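Local atomic coordinates of sulfur oxygenase/reductase (Halothiobacillus neapolitanus, PDB entry 6QPA), a protein that probably catalyses the oxygen-dependent disproportionation of elemental sulfur at a mononuclear iron site. Residues T36-Q50 with M74-S87. Sequence-based numbering, arbitrary orientation.
Sequences TASHPGFLGFEQLLQ and MGMFQYTVWKDVHS
F42 turns its ring edge to one face of W82 in a T-shaped pair, six-membered ring centroids 5.3 Å apart and planes at 62°, within an antiparallel strand pair of the barrel-like sheet expected of the dimeric alpha-beta barrel clan. F42 CD1 lies over that indole face, H39 CB reaches the indole edge, and T36 CG2 comes 3.5 Å from W82 CZ2. In the indole plane W82 NE1 donates to T80 OG1 at 2.8 Å, which helps set the ring's rotation; W82 also meets the iron ligand H88, and T80 lies near the iron ligand E116. S87 O sits over the centre of one face of H39, P40 CD over the rim of the opposite face, while H39 ND1 accepts from G41 N in the ring plane. Paired backbone bonds join E46 to Y79 and L48 to F77. Farther along the strands, on the face of F42 and W82, Q47 and Q78 run side by side, amide planes 10° apart. On the other face, L48 CD1 meets Y79 CE1 at 3.5 Å, and Y79 OH is hydrogen-bonded to H256 ND1. Extended with CG anti to the backbone N (chi1 -180°), Q50 brings OE1 to G75 N, 2.9 Å away, donating in plane onto a lone pair.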
loop_
_atom_site.group_PDB
_atom_site.type_symbol
_atom_site.label_atom_id
_atom_site.label_comp_id
_atom_site.label_asym_id
_atom_site.label_seq_id
_atom_site.Cartn_x
_atom_site.Cartn_y
_atom_site.Cartn_z
ATOM N N THR A 36 24.179 50.355 20.392
ATOM C CA THR A 36 23.460 51.617 20.541
ATOM C C THR A 36 23.499 52.125 21.979
ATOM O O THR A 36 23.753 53.312 22.222
ATOM C CB THR A 36 22.010 51.427 20.108
ATOM O OG1 THR A 36 21.976 50.838 18.806
ATOM C CG2 THR A 36 21.335 52.758 20.020
ATOM N N ALA A 37 23.290 51.232 22.949
ATOM C CA ALA A 37 23.212 51.607 24.366
ATOM C C ALA A 37 24.571 51.953 24.992
ATOM O O ALA A 37 24.637 52.095 26.224
ATOM C CB ALA A 37 22.540 50.502 25.173
ATOM N N SER A 38 25.673 52.023 24.242
ATOM C CA SER A 38 26.888 52.602 24.796
ATOM C C SER A 38 26.805 54.121 24.897
ATOM O O SER A 38 27.660 54.732 25.543
ATOM C CB SER A 38 28.099 52.221 23.944
ATOM O OG SER A 38 27.996 52.780 22.644
ATOM N N HIS A 39 25.787 54.752 24.281
ATOM C CA HIS A 39 25.812 56.210 24.235
ATOM C C HIS A 39 24.933 56.802 25.324
ATOM O O HIS A 39 23.783 56.374 25.485
ATOM C CB HIS A 39 25.351 56.708 22.868
ATOM C CG HIS A 39 25.647 58.153 22.640
ATOM N ND1 HIS A 39 24.922 59.161 23.239
ATOM C CD2 HIS A 39 26.612 58.761 21.905
ATOM C CE1 HIS A 39 25.420 60.330 22.875
ATOM N NE2 HIS A 39 26.449 60.113 22.071
ATOM N N PRO A 40 25.420 57.809 26.056
ATOM C CA PRO A 40 24.635 58.355 27.178
ATOM C C PRO A 40 23.355 59.060 26.760
ATOM O O PRO A 40 22.483 59.273 27.616
ATOM C CB PRO A 40 25.598 59.359 27.831
ATOM C CG PRO A 40 26.537 59.759 26.712
ATOM C CD PRO A 40 26.707 58.508 25.869
ATOM N N GLY A 41 23.215 59.449 25.493
ATOM C CA GLY A 41 21.973 60.023 25.020
ATOM C C GLY A 41 20.907 59.024 24.601
ATOM O O GLY A 41 19.778 59.423 24.284
ATOM N N PHE A 42 21.216 57.728 24.652
ATOM C CA PHE A 42 20.285 56.691 24.225
ATOM C C PHE A 42 19.282 56.382 25.326
ATOM O O PHE A 42 19.665 56.077 26.458
ATOM C CB PHE A 42 21.036 55.421 23.853
ATOM C CG PHE A 42 20.132 54.255 23.526
ATOM C CD1 PHE A 42 19.364 54.254 22.371
ATOM C CD2 PHE A 42 20.050 53.160 24.382
ATOM C CE1 PHE A 42 18.537 53.185 22.061
ATOM C CE2 PHE A 42 19.215 52.082 24.086
ATOM C CZ PHE A 42 18.456 52.093 22.919
ATOM N N LEU A 43 17.992 56.453 24.990
ATOM C CA LEU A 43 16.930 56.348 25.980
ATOM C C LEU A 43 16.083 55.082 25.880
ATOM O O LEU A 43 15.431 54.721 26.868
ATOM C CB LEU A 43 16.007 57.566 25.878
ATOM C CG LEU A 43 16.688 58.926 25.974
ATOM C CD1 LEU A 43 15.664 60.060 25.761
ATOM C CD2 LEU A 43 17.387 59.057 27.317
ATOM N N GLY A 44 16.094 54.391 24.752
ATOM C CA GLY A 44 15.307 53.182 24.621
ATOM C C GLY A 44 15.028 52.866 23.168
ATOM O O GLY A 44 15.478 53.564 22.256
ATOM N N PHE A 45 14.305 51.762 22.968
ATOM C CA PHE A 45 14.047 51.303 21.613
ATOM C C PHE A 45 12.776 50.461 21.558
ATOM O O PHE A 45 12.269 49.985 22.580
ATOM C CB PHE A 45 15.253 50.530 21.043
ATOM C CG PHE A 45 15.464 49.174 21.644
ATOM C CD1 PHE A 45 14.795 48.056 21.142
ATOM C CD2 PHE A 45 16.351 49.003 22.700
ATOM C CE1 PHE A 45 14.987 46.782 21.702
ATOM C CE2 PHE A 45 16.567 47.719 23.266
ATOM C CZ PHE A 45 15.877 46.616 22.767
ATOM N N GLU A 46 12.262 50.305 20.335
ATOM C CA GLU A 46 11.113 49.456 20.027
ATOM C C GLU A 46 11.450 48.704 18.755
ATOM O O GLU A 46 11.754 49.333 17.744
ATOM C CB GLU A 46 9.831 50.272 19.804
ATOM C CG GLU A 46 9.477 51.224 20.907
ATOM C CD GLU A 46 8.735 50.541 22.033
ATOM O OE1 GLU A 46 8.391 49.363 21.866
ATOM O OE2 GLU A 46 8.502 51.177 23.080
ATOM N N GLN A 47 11.444 47.378 18.806
ATOM C CA GLN A 47 11.614 46.566 17.609
ATOM C C GLN A 47 10.234 46.079 17.172
ATOM O O GLN A 47 9.592 45.276 17.865
ATOM C CB GLN A 47 12.581 45.405 17.844
ATOM C CG GLN A 47 12.982 44.690 16.539
ATOM C CD GLN A 47 13.845 43.457 16.761
ATOM O OE1 GLN A 47 13.519 42.594 17.578
ATOM N NE2 GLN A 47 14.949 43.365 16.023
ATOM N N LEU A 48 9.758 46.593 16.041
ATOM C CA LEU A 48 8.408 46.320 15.571
ATOM C C LEU A 48 8.477 45.495 14.294
ATOM O O LEU A 48 9.142 45.889 13.332
ATOM C CB LEU A 48 7.663 47.625 15.320
ATOM C CG LEU A 48 7.564 48.632 16.463
ATOM C CD1 LEU A 48 6.843 49.896 15.985
ATOM C CD2 LEU A 48 6.801 48.021 17.630
ATOM N N LEU A 49 7.794 44.355 14.285
ATOM C CA LEU A 49 7.699 43.502 13.110
ATOM C C LEU A 49 6.280 43.573 12.559
ATOM O O LEU A 49 5.314 43.382 13.303
ATOM C CB LEU A 49 8.081 42.051 13.447
ATOM C CG LEU A 49 8.125 41.127 12.227
ATOM C CD1 LEU A 49 9.206 41.612 11.257
ATOM C CD2 LEU A 49 8.382 39.672 12.638
ATOM N N GLN A 50 6.138 43.858 11.270
ATOM C CA GLN A 50 4.790 43.990 10.717
ATOM C C GLN A 50 4.072 42.644 10.697
ATOM O O GLN A 50 4.663 41.617 10.354
ATOM C CB GLN A 50 4.823 44.572 9.308
ATOM C CG GLN A 50 3.442 44.727 8.707
ATOM C CD GLN A 50 3.506 45.324 7.320
ATOM O OE1 GLN A 50 4.563 45.353 6.693
ATOM N NE2 GLN A 50 2.384 45.800 6.836
ATOM N N MET A 74 8.111 41.932 4.683
ATOM C CA MET A 74 7.365 42.447 5.818
ATOM C C MET A 74 8.103 43.650 6.378
ATOM O O MET A 74 9.336 43.702 6.339
ATOM C CB MET A 74 7.192 41.355 6.874
ATOM C CG MET A 74 8.492 40.845 7.440
ATOM S SD MET A 74 8.283 39.184 8.150
ATOM C CE MET A 74 6.701 39.352 8.941
ATOM N N GLY A 75 7.350 44.633 6.854
ATOM C CA GLY A 75 7.969 45.803 7.442
ATOM C C GLY A 75 8.673 45.452 8.741
ATOM O O GLY A 75 8.238 44.583 9.496
ATOM N N MET A 76 9.798 46.113 8.984
ATOM C CA MET A 76 10.510 45.987 10.252
ATOM C C MET A 76 10.952 47.385 10.644
ATOM O O MET A 76 11.764 47.993 9.947
ATOM C CB MET A 76 11.696 45.038 10.147
ATOM C CG MET A 76 11.911 44.232 11.412
ATOM S SD MET A 76 13.237 44.953 12.354
ATOM C CE MET A 76 14.639 44.418 11.352
ATOM N N PHE A 77 10.365 47.920 11.707
ATOM C CA PHE A 77 10.634 49.275 12.171
ATOM C C PHE A 77 11.339 49.191 13.509
ATOM O O PHE A 77 10.820 48.569 14.440
ATOM C CB PHE A 77 9.352 50.093 12.360
ATOM C CG PHE A 77 8.705 50.561 11.087
ATOM C CD1 PHE A 77 8.991 49.968 9.870
ATOM C CD2 PHE A 77 7.790 51.612 11.122
ATOM C CE1 PHE A 77 8.371 50.400 8.703
ATOM C CE2 PHE A 77 7.176 52.063 9.964
ATOM C CZ PHE A 77 7.470 51.450 8.743
ATOM N N GLN A 78 12.483 49.835 13.624
ATOM C CA GLN A 78 13.195 49.893 14.894
ATOM C C GLN A 78 13.174 51.340 15.373
ATOM O O GLN A 78 13.773 52.211 14.739
ATOM C CB GLN A 78 14.624 49.354 14.761
ATOM C CG GLN A 78 14.706 47.834 14.539
ATOM C CD GLN A 78 16.125 47.312 14.253
ATOM O OE1 GLN A 78 16.887 47.918 13.500
ATOM N NE2 GLN A 78 16.477 46.184 14.867
ATOM N N TYR A 79 12.442 51.614 16.450
ATOM C CA TYR A 79 12.551 52.914 17.096
ATOM C C TYR A 79 13.808 52.931 17.936
ATOM O O TYR A 79 14.007 52.035 18.752
ATOM C CB TYR A 79 11.385 53.219 18.037
ATOM C CG TYR A 79 10.006 53.357 17.458
ATOM C CD1 TYR A 79 9.697 52.906 16.186
ATOM C CD2 TYR A 79 8.992 53.921 18.224
ATOM C CE1 TYR A 79 8.416 53.023 15.683
ATOM C CE2 TYR A 79 7.710 54.052 17.738
ATOM C CZ TYR A 79 7.418 53.601 16.469
ATOM O OH TYR A 79 6.121 53.731 16.001
ATOM N N THR A 80 14.628 53.956 17.783
ATOM C CA THR A 80 15.613 54.280 18.804
ATOM C C THR A 80 15.324 55.689 19.283
ATOM O O THR A 80 15.002 56.568 18.484
ATOM C CB THR A 80 17.071 54.154 18.319
ATOM O OG1 THR A 80 17.259 54.949 17.154
ATOM C CG2 THR A 80 17.411 52.670 18.010
ATOM N N VAL A 81 15.362 55.867 20.594
ATOM C CA VAL A 81 14.894 57.081 21.253
ATOM C C VAL A 81 16.090 57.786 21.888
ATOM O O VAL A 81 16.917 57.148 22.559
ATOM C CB VAL A 81 13.801 56.727 22.278
ATOM C CG1 VAL A 81 13.173 57.988 22.869
ATOM C CG2 VAL A 81 12.735 55.829 21.572
ATOM N N TRP A 82 16.184 59.100 21.673
ATOM C CA TRP A 82 17.405 59.860 21.906
ATOM C C TRP A 82 17.098 61.180 22.594
ATOM O O TRP A 82 16.045 61.786 22.368
ATOM C CB TRP A 82 18.132 60.168 20.579
ATOM C CG TRP A 82 18.494 58.930 19.871
ATOM C CD1 TRP A 82 17.747 58.264 18.929
ATOM C CD2 TRP A 82 19.661 58.149 20.091
ATOM N NE1 TRP A 82 18.411 57.131 18.528
ATOM C CE2 TRP A 82 19.582 57.029 19.236
ATOM C CE3 TRP A 82 20.782 58.292 20.921
ATOM C CZ2 TRP A 82 20.587 56.052 19.188
ATOM C CZ3 TRP A 82 21.785 57.323 20.867
ATOM C CH2 TRP A 82 21.681 56.226 20.001
ATOM N N LYS A 83 18.062 61.646 23.390
ATOM C CA LYS A 83 17.957 62.987 23.955
ATOM C C LYS A 83 17.896 64.035 22.856
ATOM O O LYS A 83 17.205 65.048 23.003
ATOM C CB LYS A 83 19.135 63.277 24.886
ATOM C CG LYS A 83 19.153 62.447 26.153
ATOM C CD LYS A 83 20.340 62.817 27.047
ATOM C CE LYS A 83 20.385 61.959 28.314
ATOM N NZ LYS A 83 21.626 62.237 29.115
ATOM N N ASP A 84 18.606 63.808 21.747
ATOM C CA ASP A 84 18.653 64.759 20.649
ATOM C C ASP A 84 19.213 64.071 19.420
ATOM O O ASP A 84 19.735 62.954 19.491
ATOM C CB ASP A 84 19.491 65.990 21.010
ATOM C CG ASP A 84 20.817 65.621 21.644
ATOM O OD1 ASP A 84 21.539 64.744 21.119
ATOM O OD2 ASP A 84 21.126 66.191 22.702
ATOM N N VAL A 85 19.131 64.780 18.289
ATOM C CA VAL A 85 19.654 64.258 17.034
ATOM C C VAL A 85 21.145 63.986 17.156
ATOM O O VAL A 85 21.633 62.935 16.731
ATOM C CB VAL A 85 19.351 65.246 15.892
ATOM C CG1 VAL A 85 20.189 64.932 14.649
ATOM C CG2 VAL A 85 17.878 65.220 15.556
ATOM N N HIS A 86 21.886 64.910 17.783
ATOM C CA HIS A 86 23.339 64.786 17.838
ATOM C C HIS A 86 23.759 63.493 18.512
ATOM O O HIS A 86 24.746 62.870 18.111
ATOM C CB HIS A 86 23.969 65.966 18.587
ATOM C CG HIS A 86 25.467 65.881 18.664
ATOM N ND1 HIS A 86 26.132 65.299 19.725
ATOM C CD2 HIS A 86 26.429 66.259 17.786
ATOM C CE1 HIS A 86 27.434 65.346 19.512
ATOM N NE2 HIS A 86 27.641 65.930 18.344
ATOM N N SER A 87 23.037 63.089 19.557
ATOM C CA SER A 87 23.388 61.858 20.251
ATOM C C SER A 87 23.298 60.662 19.318
ATOM O O SER A 87 24.185 59.801 19.314
ATOM C CB SER A 87 22.503 61.679 21.478
ATOM O OG SER A 87 22.765 62.732 22.396
HETATM O O HOH W 1 22.755 59.766 30.318
#